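Local coordinates for mandelate racemase/muconate lactonizing enzyme-like protein (Roseovarius sp. TM1035, PDB 3RCY) that probably catalyses a magnesium-dependent proton abstraction from a carboxylate substrate, as members of the mandelate racemase/muconate lactonizing branch of the enolase superfamily do, at residues Met74-Arg77 with Val78-Gly82; Ala154-Cys157 with Val158-Tyr162; Met180-Met183 with Thr184-Ser187; Gly218-Arg221 with Leu222-Ile226; Val370-Ala373 with Leu374-Asn378. All blocks are in the same frame, centred on the assembly; numbering follows the deposited sequence. Where two conformers were deposited one is given.

Interaction 1: Met74-Arg77 with Val78-Gly82; sequences MFRR and VYSSG
Tyr-79 lies beside Phe-75 one helical turn earlier, both side chains pointing the same way from helix 71-80. Starting at its root, Tyr-79 CB sits over one face of the Phe-75 ring, a CH-pi contact 4.2 Å from the ring centroid. With CG anti to the backbone N (chi1 -172°), the tyrosine ring then runs alongside the phenylalanine. CG meets Phe-75 CE2, and CD1 meets Phe-75 CZ at 3.7 Å. The planes are only 20° apart but slid so far that the rings barely overlap. On the other flank, Tyr-79 CD2 lies 3.8 Å from Arg-76 NH2, over one face of the guanidinium, whose plane is turned 62° from the ring; Arg-76 NE is hydrogen-bonded to Leu-175 O of the second subunit. At the tip, Tyr-79 OH is hydrogen-bonded to Asp-241 of the second subunit. With an alanine in place of Tyr-79, that aspartate would probably lose its hydroxyl partner and one face of the Phe-75 ring its neighbour. The backbone beneath is helical, with Tyr-79 N bonded to Phe-75 O at 2.8 Å. At the last turn, Arg-76 O takes Ser-80 N at 3.0 Å, and Ser-80 OG lies 2.7 Å from Arg-76 O, although its proton could also go to Leu-175 O. This is an i to i+4 aromatic pair at the C-terminal end of a helix in the family's N-terminal domain, placed at a subunit interface with the Tyr-79 side chain about 5 Å from a bound ribofuranose.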
loop_
_atom_site.group_PDB
_atom_site.type_symbol
_atom_site.label_atom_id
_atom_site.label_comp_id
_atom_site.label_asym_id
_atom_site.label_seq_id
_atom_site.Cartn_x
_atom_site.Cartn_y
_atom_site.Cartn_z
ATOM N N MET A 74 13.182 35.504 5.614
ATOM C CA MET A 74 11.928 36.253 5.666
ATOM C C MET A 74 10.724 35.335 5.465
ATOM O O MET A 74 9.714 35.490 6.152
ATOM C CB MET A 74 11.926 37.429 4.684
ATOM C CG MET A 74 12.906 38.523 5.114
ATOM S SD MET A 74 12.734 40.043 4.177
ATOM C CE MET A 74 13.611 39.592 2.682
ATOM N N PHE A 75 10.846 34.356 4.566
ATOM C CA PHE A 75 9.801 33.345 4.447
ATOM C C PHE A 75 9.573 32.608 5.776
ATOM O O PHE A 75 8.431 32.521 6.243
ATOM C CB PHE A 75 10.049 32.347 3.306
ATOM C CG PHE A 75 8.992 31.267 3.227
ATOM C CD1 PHE A 75 7.804 31.488 2.532
ATOM C CD2 PHE A 75 9.170 30.050 3.888
ATOM C CE1 PHE A 75 6.809 30.499 2.485
ATOM C CE2 PHE A 75 8.195 29.064 3.848
ATOM C CZ PHE A 75 7.014 29.284 3.143
ATOM N N ARG A 76 10.643 32.111 6.392
ATOM C CA ARG A 76 10.518 31.394 7.668
ATOM C C ARG A 76 9.842 32.231 8.754
ATOM O O ARG A 76 9.037 31.712 9.521
ATOM C CB ARG A 76 11.872 30.892 8.191
ATOM C CG ARG A 76 12.579 29.800 7.347
ATOM C CD ARG A 76 11.667 28.626 6.963
ATOM N NE ARG A 76 11.017 28.002 8.119
ATOM C CZ ARG A 76 10.275 26.899 8.061
ATOM N NH1 ARG A 76 10.085 26.277 6.892
ATOM N NH2 ARG A 76 9.715 26.419 9.175
ATOM N N ARG A 77 10.200 33.512 8.834
ATOM C CA ARG A 77 9.608 34.420 9.811
ATOM C C ARG A 77 8.097 34.524 9.640
ATOM O O ARG A 77 7.360 34.383 10.605
ATOM C CB ARG A 77 10.216 35.815 9.687
ATOM C CG ARG A 77 11.598 35.969 10.260
ATOM C CD ARG A 77 12.089 37.380 9.986
ATOM N NE ARG A 77 13.411 37.633 10.539
ATOM C CZ ARG A 77 14.225 38.607 10.127
ATOM N NH1 ARG A 77 13.862 39.420 9.137
ATOM N NH2 ARG A 77 15.416 38.755 10.693
ATOM N N VAL A 78 7.643 34.781 8.413
ATOM C CA VAL A 78 6.211 34.961 8.156
ATOM C C VAL A 78 5.469 33.627 8.294
ATOM O O VAL A 78 4.410 33.561 8.911
ATOM C CB VAL A 78 5.931 35.596 6.760
ATOM C CG1 VAL A 78 4.441 35.812 6.558
ATOM C CG2 VAL A 78 6.675 36.919 6.626
ATOM N N TYR A 79 6.056 32.572 7.738
ATOM C CA TYR A 79 5.497 31.222 7.815
ATOM C C TYR A 79 5.287 30.757 9.255
ATOM O O TYR A 79 4.308 30.056 9.546
ATOM C CB TYR A 79 6.421 30.244 7.086
ATOM C CG TYR A 79 5.889 28.840 6.922
ATOM C CD1 TYR A 79 4.837 28.570 6.049
ATOM C CD2 TYR A 79 6.475 27.773 7.601
ATOM C CE1 TYR A 79 4.354 27.277 5.877
ATOM C CE2 TYR A 79 6.004 26.467 7.430
ATOM C CZ TYR A 79 4.945 26.237 6.560
ATOM O OH TYR A 79 4.477 24.962 6.369
ATOM N N SER A 80 6.196 31.170 10.142
ATOM C CA SER A 80 6.181 30.763 11.545
ATOM C C SER A 80 5.448 31.744 12.462
ATOM O O SER A 80 5.247 31.460 13.659
ATOM C CB SER A 80 7.622 30.600 12.054
ATOM O OG SER A 80 8.357 29.706 11.227
ATOM N N SER A 81 5.067 32.893 11.903
ATOM C CA SER A 81 4.538 34.015 12.671
ATOM C C SER A 81 3.463 33.633 13.685
ATOM O O SER A 81 2.463 32.999 13.341
ATOM C CB SER A 81 4.011 35.104 11.728
ATOM O OG SER A 81 3.756 36.311 12.434
ATOM N N GLY A 82 3.677 34.044 14.932
ATOM C CA GLY A 82 2.698 33.851 16.003
ATOM C C GLY A 82 2.516 32.406 16.432
ATOM O O GLY A 82 1.429 32.028 16.858
#

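Interaction 2: Ala154-Cys157 with Val158-Tyr162; sequences AADC and VARGY
In the conformer given, Cys-157 CA lies over the centre of one face of the Arg-160 guanidinium, while Asp-156 OD2 comes to its edge, near the plane. The Tyr-162 ring is met differently: Cys-157 O approaches it at the edge, in plane, 3.4 Å from Tyr-162 CD2. Both groups follow the C-terminal end of helix 147-159, closed by a Schellman motif in which Gly-161 takes positive phi (100°), a backbone shape that would jam a CB against the preceding carbonyl. Cys-157 O accepts from Tyr-162 N at 3.0 Å, and Gly-161 N bonds back to Val-158 O at 2.9 Å. Past the glycine the chain turns toward strand 164-167, and Cys-157 and Tyr-162 both rest on Thr-130 of strand 126-131, tying the helix end to the barrel sheet. Asp-156 OD2 and Arg-160 NH2 are modelled as a salt bridge, their flat groups turned 65° apart, but at a doubtfully short distance and with the arginine in one of two conformers. The bend at chi3 of Arg-160 brings its guanidinium back over the last turn. Cys-157 SG makes an oblique sulfur-aromatic contact with the Tyr-162 ring, 5.4 Å from its centroid.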
loop_
_atom_site.group_PDB
_atom_site.type_symbol
_atom_site.label_atom_id
_atom_site.label_comp_id
_atom_site.label_asym_id
_atom_site.label_seq_id
_atom_site.Cartn_x
_atom_site.Cartn_y
_atom_site.Cartn_z
ATOM N N ALA A 154 -11.645 31.172 -30.069
ATOM C CA ALA A 154 -10.537 30.225 -30.230
ATOM C C ALA A 154 -9.836 30.393 -31.582
ATOM O O ALA A 154 -8.603 30.406 -31.637
ATOM C CB ALA A 154 -11.025 28.795 -30.054
ATOM N N ALA A 155 -10.629 30.512 -32.657
ATOM C CA ALA A 155 -10.107 30.762 -33.998
ATOM C C ALA A 155 -9.281 32.039 -34.026
ATOM O O ALA A 155 -8.197 32.069 -34.609
ATOM C CB ALA A 155 -11.240 30.832 -35.025
ATOM N N ASP A 156 -9.772 33.081 -33.364
ATOM C CA ASP A 156 -9.037 34.336 -33.288
ATOM C C ASP A 156 -7.740 34.209 -32.466
ATOM O O ASP A 156 -6.698 34.710 -32.876
ATOM C CB ASP A 156 -9.926 35.458 -32.748
ATOM C CG ASP A 156 -9.304 36.821 -32.940
ATOM O OD1 ASP A 156 -9.039 37.218 -34.097
ATOM O OD2 ASP A 156 -9.058 37.490 -31.931
ATOM N N CYS A 157 -7.798 33.536 -31.317
ATOM C CA CYS A 157 -6.587 33.288 -30.521
ATOM C C CYS A 157 -5.513 32.557 -31.327
ATOM O O CYS A 157 -4.334 32.922 -31.307
ATOM C CB CYS A 157 -6.921 32.480 -29.263
ATOM S SG CYS A 157 -7.760 33.429 -28.037
ATOM N N VAL A 158 -5.936 31.526 -32.043
ATOM C CA VAL A 158 -5.025 30.721 -32.848
ATOM C C VAL A 158 -4.439 31.515 -34.020
ATOM O O VAL A 158 -3.239 31.421 -34.298
ATOM C CB VAL A 158 -5.706 29.411 -33.305
ATOM C CG1 VAL A 158 -4.882 28.700 -34.364
ATOM C CG2 VAL A 158 -5.917 28.513 -32.093
ATOM N N ALA A 159 -5.274 32.312 -34.680
ATOM C CA ALA A 159 -4.804 33.176 -35.767
ATOM C C ALA A 159 -3.675 34.077 -35.266
ATOM O O ALA A 159 -2.691 34.288 -35.976
ATOM C CB ALA A 159 -5.954 34.013 -36.327
ATOM N N ARG A 160 -3.803 34.510 -34.034
ATOM C CA ARG A 160 -2.918 35.430 -33.368
ATOM C C ARG A 160 -1.688 34.709 -32.815
ATOM O O ARG A 160 -0.888 35.335 -32.215
ATOM C CB ARG A 160 -3.641 36.131 -32.210
ATOM C CG ARG A 160 -4.298 37.497 -32.392
ATOM C CD ARG A 160 -5.516 37.766 -31.437
ATOM N NE ARG A 160 -5.509 37.173 -30.058
ATOM C CZ ARG A 160 -6.606 36.956 -29.313
ATOM N NH1 ARG A 160 -6.531 36.679 -27.991
ATOM N NH2 ARG A 160 -7.793 37.048 -29.880
ATOM N N GLY A 161 -1.571 33.409 -33.016
ATOM C CA GLY A 161 -0.406 32.630 -32.614
ATOM C C GLY A 161 -0.478 31.810 -31.333
ATOM O O GLY A 161 0.456 31.067 -31.041
ATOM N N TYR A 162 -1.560 31.930 -30.564
ATOM C CA TYR A 162 -1.717 31.100 -29.362
ATOM C C TYR A 162 -1.764 29.616 -29.714
ATOM O O TYR A 162 -2.413 29.220 -30.692
ATOM C CB TYR A 162 -2.944 31.500 -28.546
ATOM C CG TYR A 162 -2.732 32.782 -27.783
ATOM C CD1 TYR A 162 -2.083 32.781 -26.548
ATOM C CD2 TYR A 162 -3.165 34.001 -28.303
ATOM C CE1 TYR A 162 -1.873 33.962 -25.844
ATOM C CE2 TYR A 162 -2.955 35.186 -27.614
ATOM C CZ TYR A 162 -2.310 35.159 -26.386
ATOM O OH TYR A 162 -2.105 36.338 -25.711
#

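Interaction 3: Met180-Met183 with Thr184-Ser187; sequences MPAM and TDIS. With GOL (glycerol), chain J.
Hydrogen bonds at the start of helix 183-200 tie Ala-182, at the N-cap position, to Asp-185. Ala-182 N donates a hydrogen bond to Asp-185 OD2 at 2.9 Å, arriving on the anti side of the carboxylate and 34° out of its plane. Asp-185 CG stands anti to the carbonyl carbon (chi1 -63°), which turns the carboxylate back toward the residue before the helix. The ordinary helical bonds begin with Ile-186 N to Ala-182 O at 3.2 Å and Ser-187 N to Met-183 O at 2.9 Å, and a weak bond from Asp-185 N also reaches Ala-182 O. An alanine at the N-cap has no side-chain acceptor for the first amides. Glycerol, probably from the crystallisation liquor, takes that place: Met-183 N donates to its O3 at 2.8 Å and Thr-184 N to its O1 at 3.0 Å. The glycerol also bonds Tyr-396 and residues Asp-202, Lys-203 and Asp-205 of the fourth subunit, and so lies in a subunit interface.

Apolar packing adds to this. Pro-181 CG meets Ile-186 CD1 at 3.9 Å, the two side chains running askew, and Ile-186 goes on to touch Arg-221 and Ala-225 of helix 216-226. The chemistry implies that the first amides, lacking a side-chain acceptor from the N-cap residue, are met by glycerol oxygens, while the Asp-185 carboxylate, near the positive end of the helix dipole, is probably stabilised in its charged form.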
loop_
_atom_site.group_PDB
_atom_site.type_symbol
_atom_site.label_atom_id
_atom_site.label_comp_id
_atom_site.label_asym_id
_atom_site.label_seq_id
_atom_site.Cartn_x
_atom_site.Cartn_y
_atom_site.Cartn_z
ATOM N N MET A 180 -22.672 17.529 -8.132
ATOM C CA MET A 180 -22.740 16.708 -9.337
ATOM C C MET A 180 -23.141 17.610 -10.504
ATOM O O MET A 180 -24.081 18.390 -10.373
ATOM C CB MET A 180 -23.758 15.576 -9.135
ATOM C CG MET A 180 -23.909 14.611 -10.308
ATOM S SD MET A 180 -22.527 13.470 -10.499
ATOM C CE MET A 180 -22.826 12.289 -9.163
ATOM N N PRO A 181 -22.427 17.527 -11.645
ATOM C CA PRO A 181 -22.858 18.319 -12.804
ATOM C C PRO A 181 -24.263 17.925 -13.264
ATOM O O PRO A 181 -24.665 16.761 -13.131
ATOM C CB PRO A 181 -21.839 17.943 -13.893
ATOM C CG PRO A 181 -21.336 16.568 -13.477
ATOM C CD PRO A 181 -21.276 16.661 -11.969
ATOM N N ALA A 182 -25.002 18.898 -13.792
ATOM C CA ALA A 182 -26.249 18.621 -14.490
ATOM C C ALA A 182 -25.895 17.944 -15.818
ATOM O O ALA A 182 -24.774 18.100 -16.297
ATOM C CB ALA A 182 -26.987 19.913 -14.730
ATOM N N MET A 183 -26.834 17.189 -16.399
ATOM C CA MET A 183 -26.636 16.603 -17.730
ATOM C C MET A 183 -26.339 17.680 -18.773
ATOM O O MET A 183 -25.546 17.462 -19.688
ATOM C CB MET A 183 -27.851 15.773 -18.170
ATOM C CG MET A 183 -27.873 14.331 -17.649
ATOM S SD MET A 183 -26.413 13.334 -18.069
ATOM C CE MET A 183 -26.473 13.354 -19.863
ATOM N N THR A 184 -26.963 18.844 -18.617
ATOM C CA THR A 184 -26.700 19.989 -19.493
ATOM C C THR A 184 -25.271 20.536 -19.366
ATOM O O THR A 184 -24.714 21.002 -20.352
ATOM C CB THR A 184 -27.709 21.134 -19.266
ATOM O OG1 THR A 184 -27.769 21.430 -17.871
ATOM C CG2 THR A 184 -29.106 20.739 -19.768
ATOM N N ASP A 185 -24.687 20.479 -18.166
ATOM C CA ASP A 185 -23.273 20.849 -17.963
ATOM C C ASP A 185 -22.347 19.911 -18.729
ATOM O O ASP A 185 -21.354 20.339 -19.334
ATOM C CB ASP A 185 -22.890 20.819 -16.470
ATOM C CG ASP A 185 -23.661 21.833 -15.641
ATOM O OD1 ASP A 185 -23.934 22.931 -16.155
ATOM O OD2 ASP A 185 -23.980 21.538 -14.469
ATOM N N ILE A 186 -22.655 18.620 -18.674
ATOM C CA ILE A 186 -21.863 17.639 -19.389
ATOM C C ILE A 186 -22.001 17.830 -20.896
ATOM O O ILE A 186 -20.990 17.923 -21.592
ATOM C CB ILE A 186 -22.171 16.183 -18.941
ATOM C CG1 ILE A 186 -21.739 15.989 -17.476
ATOM C CG2 ILE A 186 -21.447 15.174 -19.856
ATOM C CD1 ILE A 186 -22.211 14.677 -16.828
ATOM N N SER A 187 -23.231 17.930 -21.400
ATOM C CA SER A 187 -23.441 18.076 -22.840
ATOM C C SER A 187 -22.856 19.381 -23.373
ATOM O O SER A 187 -22.312 19.418 -24.478
ATOM C CB SER A 187 -24.922 17.980 -23.190
ATOM O OG SER A 187 -25.452 16.744 -22.756
HETATM C C1 GOL J . -30.014 18.753 -15.758
HETATM O O1 GOL J . -29.474 18.567 -17.035
HETATM C C2 GOL J . -31.008 17.639 -15.550
HETATM O O2 GOL J . -32.098 18.182 -14.852
HETATM C C3 GOL J . -30.410 16.469 -14.775
HETATM O O3 GOL J . -29.001 16.515 -14.746
#

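Interaction 4: Gly218-Arg221 with Leu222-Ile226; sequences GAIR and LGQAI
Ile-220 O is gripped twice by Gln-224: by its backbone N at 3.0 Å and, weakly, by side-chain NE2 at 3.3 Å. Both lie within helix 216-226, the helix of a beta-alpha-beta unit between strands 205-208 and 233-235 of the barrel. Gln-224 CG sits between its backbone N and carbonyl carbon (chi1 74°), an uncomfortable first torsion that lets the extended chain fold back along the helix. CG thereby comes 3.4 Å from Arg-221 O, and NE2 passes 3.9 Å from Ile-220 CG2. The amide's stronger partner is Arg-254 O of the fourth subunit, so NE2 joins this helix to a neighbouring chain. A leucine in place of Gln-224 would lack the amide, and would probably leave Arg-254 O of that subunit without its donor and Ile-220 O with the backbone bond alone.

Around this first shell the helix is held from several sides. Leu-222 reaches Phe-208 of strand 205-208, Ile-220 packs on Ala-252 of helix 243-252, and Arg-221, bent at chi3, lies against Met-183 of helix 183-200 with its NH2 bonded to Ser-230 of the fourth subunit. The turn of backbone runs on through Leu-222 N to Gly-218 O at 3.0 Å. At Gly-223 a side chain would collide with the helix itself: a CB built there would fall 2.9 Å from Ala-219 O, the oxygen that accepts from Gly-223 N.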
loop_
_atom_site.group_PDB
_atom_site.type_symbol
_atom_site.label_atom_id
_atom_site.label_comp_id
_atom_site.label_asym_id
_atom_site.label_seq_id
_atom_site.Cartn_x
_atom_site.Cartn_y
_atom_site.Cartn_z
ATOM N N GLY A 218 -18.665 13.456 -9.652
ATOM C CA GLY A 218 -19.047 14.403 -10.694
ATOM C C GLY A 218 -17.919 14.736 -11.643
ATOM O O GLY A 218 -18.127 14.788 -12.860
ATOM N N ALA A 219 -16.725 14.943 -11.089
ATOM C CA ALA A 219 -15.533 15.262 -11.878
ATOM C C ALA A 219 -15.148 14.125 -12.813
ATOM O O ALA A 219 -14.680 14.363 -13.929
ATOM C CB ALA A 219 -14.361 15.603 -10.968
ATOM N N ILE A 220 -15.341 12.893 -12.347
ATOM C CA ILE A 220 -15.078 11.703 -13.161
ATOM C C ILE A 220 -16.101 11.554 -14.298
ATOM O O ILE A 220 -15.717 11.281 -15.436
ATOM C CB ILE A 220 -14.973 10.425 -12.288
ATOM C CG1 ILE A 220 -13.725 10.519 -11.386
ATOM C CG2 ILE A 220 -14.913 9.148 -13.163
ATOM C CD1 ILE A 220 -13.736 9.572 -10.183
ATOM N N ARG A 221 -17.386 11.755 -14.004
ATOM C CA ARG A 221 -18.413 11.700 -15.054
ATOM C C ARG A 221 -18.195 12.767 -16.138
ATOM O O ARG A 221 -18.342 12.484 -17.326
ATOM C CB ARG A 221 -19.813 11.813 -14.467
ATOM C CG ARG A 221 -20.220 10.611 -13.612
ATOM C CD ARG A 221 -21.708 10.653 -13.274
ATOM N NE ARG A 221 -22.528 10.830 -14.469
ATOM C CZ ARG A 221 -23.409 11.809 -14.657
ATOM N NH1 ARG A 221 -23.637 12.721 -13.707
ATOM N NH2 ARG A 221 -24.082 11.858 -15.797
ATOM N N LEU A 222 -17.834 13.982 -15.728
ATOM C CA LEU A 222 -17.578 15.053 -16.698
ATOM C C LEU A 222 -16.285 14.795 -17.467
ATOM O O LEU A 222 -16.237 14.935 -18.698
ATOM C CB LEU A 222 -17.542 16.431 -16.023
ATOM C CG LEU A 222 -17.123 17.603 -16.924
ATOM C CD1 LEU A 222 -18.194 17.912 -17.956
ATOM C CD2 LEU A 222 -16.829 18.834 -16.090
ATOM N N GLY A 223 -15.247 14.415 -16.733
ATOM C CA GLY A 223 -13.950 14.088 -17.316
ATOM C C GLY A 223 -14.035 13.057 -18.425
ATOM O O GLY A 223 -13.509 13.277 -19.514
ATOM N N GLN A 224 -14.701 11.930 -18.157
ATOM C CA GLN A 224 -14.773 10.856 -19.140
ATOM C C GLN A 224 -15.476 11.285 -20.442
ATOM O O GLN A 224 -15.113 10.827 -21.525
ATOM C CB GLN A 224 -15.390 9.580 -18.535
ATOM C CG GLN A 224 -16.894 9.617 -18.298
ATOM C CD GLN A 224 -17.385 8.389 -17.541
ATOM O OE1 GLN A 224 -17.969 7.474 -18.127
ATOM N NE2 GLN A 224 -17.127 8.357 -16.235
ATOM N N ALA A 225 -16.445 12.196 -20.320
ATOM C CA ALA A 225 -17.207 12.703 -21.464
ATOM C C ALA A 225 -16.373 13.549 -22.432
ATOM O O ALA A 225 -16.627 13.549 -23.631
ATOM C CB ALA A 225 -18.421 13.494 -20.982
ATOM N N ILE A 226 -15.374 14.255 -21.910
ATOM C CA ILE A 226 -14.572 15.164 -22.732
ATOM C C ILE A 226 -13.246 14.537 -23.197
ATOM O O ILE A 226 -12.529 15.129 -24.001
ATOM C CB ILE A 226 -14.334 16.537 -22.024
ATOM C CG1 ILE A 226 -13.557 16.360 -20.713
ATOM C CG2 ILE A 226 -15.674 17.258 -21.779
ATOM C CD1 ILE A 226 -12.906 17.646 -20.174
#

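Interaction 5: Val370-Ala373 with Leu374-Asn378; sequences VDEA and LARAN
Glu-372 OE2 takes two bonds from Arg-376, from NE at 3.0 Å and from NH1 at 3.3 Å. The grip is side-on: the oxygen lies at the guanidinium edge, close to its plane, and uses its anti lone pair toward NE, while the carboxylate plane is turned 50° from the guanidinium. With Glu-372 CG anti to the backbone N (chi1 -175°) and both chains extended, the two run alongside each other, pointing the same way. The other oxygen, OE1, has a second partner in Lys-28, so the carboxylate sits between two positive charges and would probably stay ionised.

This pair spans one turn of the short helix 372-376, whose N-cap is Asp-371. Its OD1 accepts from Leu-374 N at 3.0 Å, a capping bond in which the amide comes from above the carboxylate plane rather than along it. Asp-371 is also the centre of an inverse gamma turn leading into the helix. The Asp-371 side chain crosses that of Leu-374 at about a right angle, with CG 3.5 Å from Leu-374 CB. Farther along Leu-374 packs on Phe-342 and Ala-345 of helix 341-346, while Ala-375 and Arg-376 lie against Ile-10 of strand 4-12, so the helix sits between that helix and the three-stranded antiparallel sheet. Beneath the side chains, Ala-375 N reaches Asp-371 O at 3.1 Å, and Ala-377 N bonds to Ala-373 O at 2.9 Å.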
loop_
_atom_site.group_PDB
_atom_site.type_symbol
_atom_site.label_atom_id
_atom_site.label_comp_id
_atom_site.label_asym_id
_atom_site.label_seq_id
_atom_site.Cartn_x
_atom_site.Cartn_y
_atom_site.Cartn_z
ATOM N N VAL A 370 6.301 50.349 -13.796
ATOM C CA VAL A 370 4.932 50.404 -13.323
ATOM C C VAL A 370 4.414 51.836 -13.423
ATOM O O VAL A 370 5.049 52.778 -12.937
ATOM C CB VAL A 370 4.783 49.849 -11.888
ATOM C CG1 VAL A 370 3.355 50.027 -11.380
ATOM C CG2 VAL A 370 5.148 48.368 -11.858
ATOM N N ASP A 371 3.274 51.996 -14.087
ATOM C CA ASP A 371 2.637 53.297 -14.149
ATOM C C ASP A 371 1.851 53.542 -12.864
ATOM O O ASP A 371 0.647 53.260 -12.784
ATOM C CB ASP A 371 1.746 53.425 -15.383
ATOM C CG ASP A 371 1.374 54.868 -15.672
ATOM O OD1 ASP A 371 1.303 55.679 -14.724
ATOM O OD2 ASP A 371 1.160 55.193 -16.850
ATOM N N GLU A 372 2.552 54.072 -11.862
ATOM C CA GLU A 372 1.960 54.334 -10.555
ATOM C C GLU A 372 0.794 55.317 -10.633
ATOM O O GLU A 372 -0.233 55.106 -9.993
ATOM C CB GLU A 372 3.014 54.839 -9.565
ATOM C CG GLU A 372 2.462 55.014 -8.152
ATOM C CD GLU A 372 3.526 55.330 -7.129
ATOM O OE1 GLU A 372 4.722 55.065 -7.392
ATOM O OE2 GLU A 372 3.157 55.841 -6.052
ATOM N N ALA A 373 0.952 56.377 -11.425
ATOM C CA ALA A 373 -0.103 57.377 -11.601
ATOM C C ALA A 373 -1.400 56.761 -12.147
ATOM O O ALA A 373 -2.491 57.069 -11.665
ATOM C CB ALA A 373 0.380 58.536 -12.495
ATOM N N LEU A 374 -1.274 55.885 -13.143
ATOM C CA LEU A 374 -2.428 55.180 -13.699
ATOM C C LEU A 374 -3.129 54.297 -12.656
ATOM O O LEU A 374 -4.362 54.314 -12.560
ATOM C CB LEU A 374 -2.020 54.341 -14.915
ATOM C CG LEU A 374 -3.116 53.541 -15.633
ATOM C CD1 LEU A 374 -4.146 54.457 -16.315
ATOM C CD2 LEU A 374 -2.486 52.594 -16.643
ATOM N N ALA A 375 -2.354 53.537 -11.879
ATOM C CA ALA A 375 -2.927 52.698 -10.820
ATOM C C ALA A 375 -3.695 53.533 -9.797
ATOM O O ALA A 375 -4.803 53.174 -9.400
ATOM C CB ALA A 375 -1.844 51.878 -10.126
ATOM N N ARG A 376 -3.097 54.645 -9.374
ATOM C CA ARG A 376 -3.738 55.558 -8.421
ATOM C C ARG A 376 -4.959 56.277 -9.011
ATOM O O ARG A 376 -5.900 56.601 -8.285
ATOM C CB ARG A 376 -2.727 56.569 -7.877
ATOM C CG ARG A 376 -1.618 55.945 -7.055
ATOM C CD ARG A 376 -0.818 57.007 -6.315
ATOM N NE ARG A 376 0.227 56.411 -5.484
ATOM C CZ ARG A 376 0.017 55.855 -4.292
ATOM N NH1 ARG A 376 1.033 55.337 -3.614
ATOM N NH2 ARG A 376 -1.204 55.803 -3.778
ATOM N N ALA A 377 -4.949 56.509 -10.323
ATOM C CA ALA A 377 -6.097 57.116 -11.010
ATOM C C ALA A 377 -7.240 56.112 -11.184
ATOM O O ALA A 377 -8.327 56.465 -11.650
ATOM C CB ALA A 377 -5.675 57.697 -12.366
ATOM N N ASN A 378 -6.993 54.862 -10.797
ATOM C CA ASN A 378 -7.998 53.813 -10.914
ATOM C C ASN A 378 -8.232 53.085 -9.583
ATOM O O ASN A 378 -7.898 51.906 -9.458
ATOM C CB ASN A 378 -7.610 52.825 -12.030
ATOM C CG ASN A 378 -7.785 53.414 -13.421
ATOM O OD1 ASN A 378 -6.887 54.075 -13.954
ATOM N ND2 ASN A 378 -8.939 53.163 -14.022
#

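How the interactions relate
The five contacts follow one another along the chain, each a single helix or helix end. Interaction 1 lies in the N-terminal domain of the family; interactions 2, 3 and 4 lie in the enolase-like C-terminal range, on three successive helices (147-159, 183-200 and 216-226) that pack round the barrel strands. Interactions 3 and 4 touch, with centres 9 Å apart, and both face the fourth subunit. Interaction 1 faces the second subunit, its centre about 44 Å from that of interaction 3. Interaction 5, about 31 Å between centres from interactions 1 and 2 alike, joins helix 372-376 to the N-terminal antiparallel sheet. Interactions 1, 3 and 4 thus help build the assembly, while no other chain touches interactions 2 and 5.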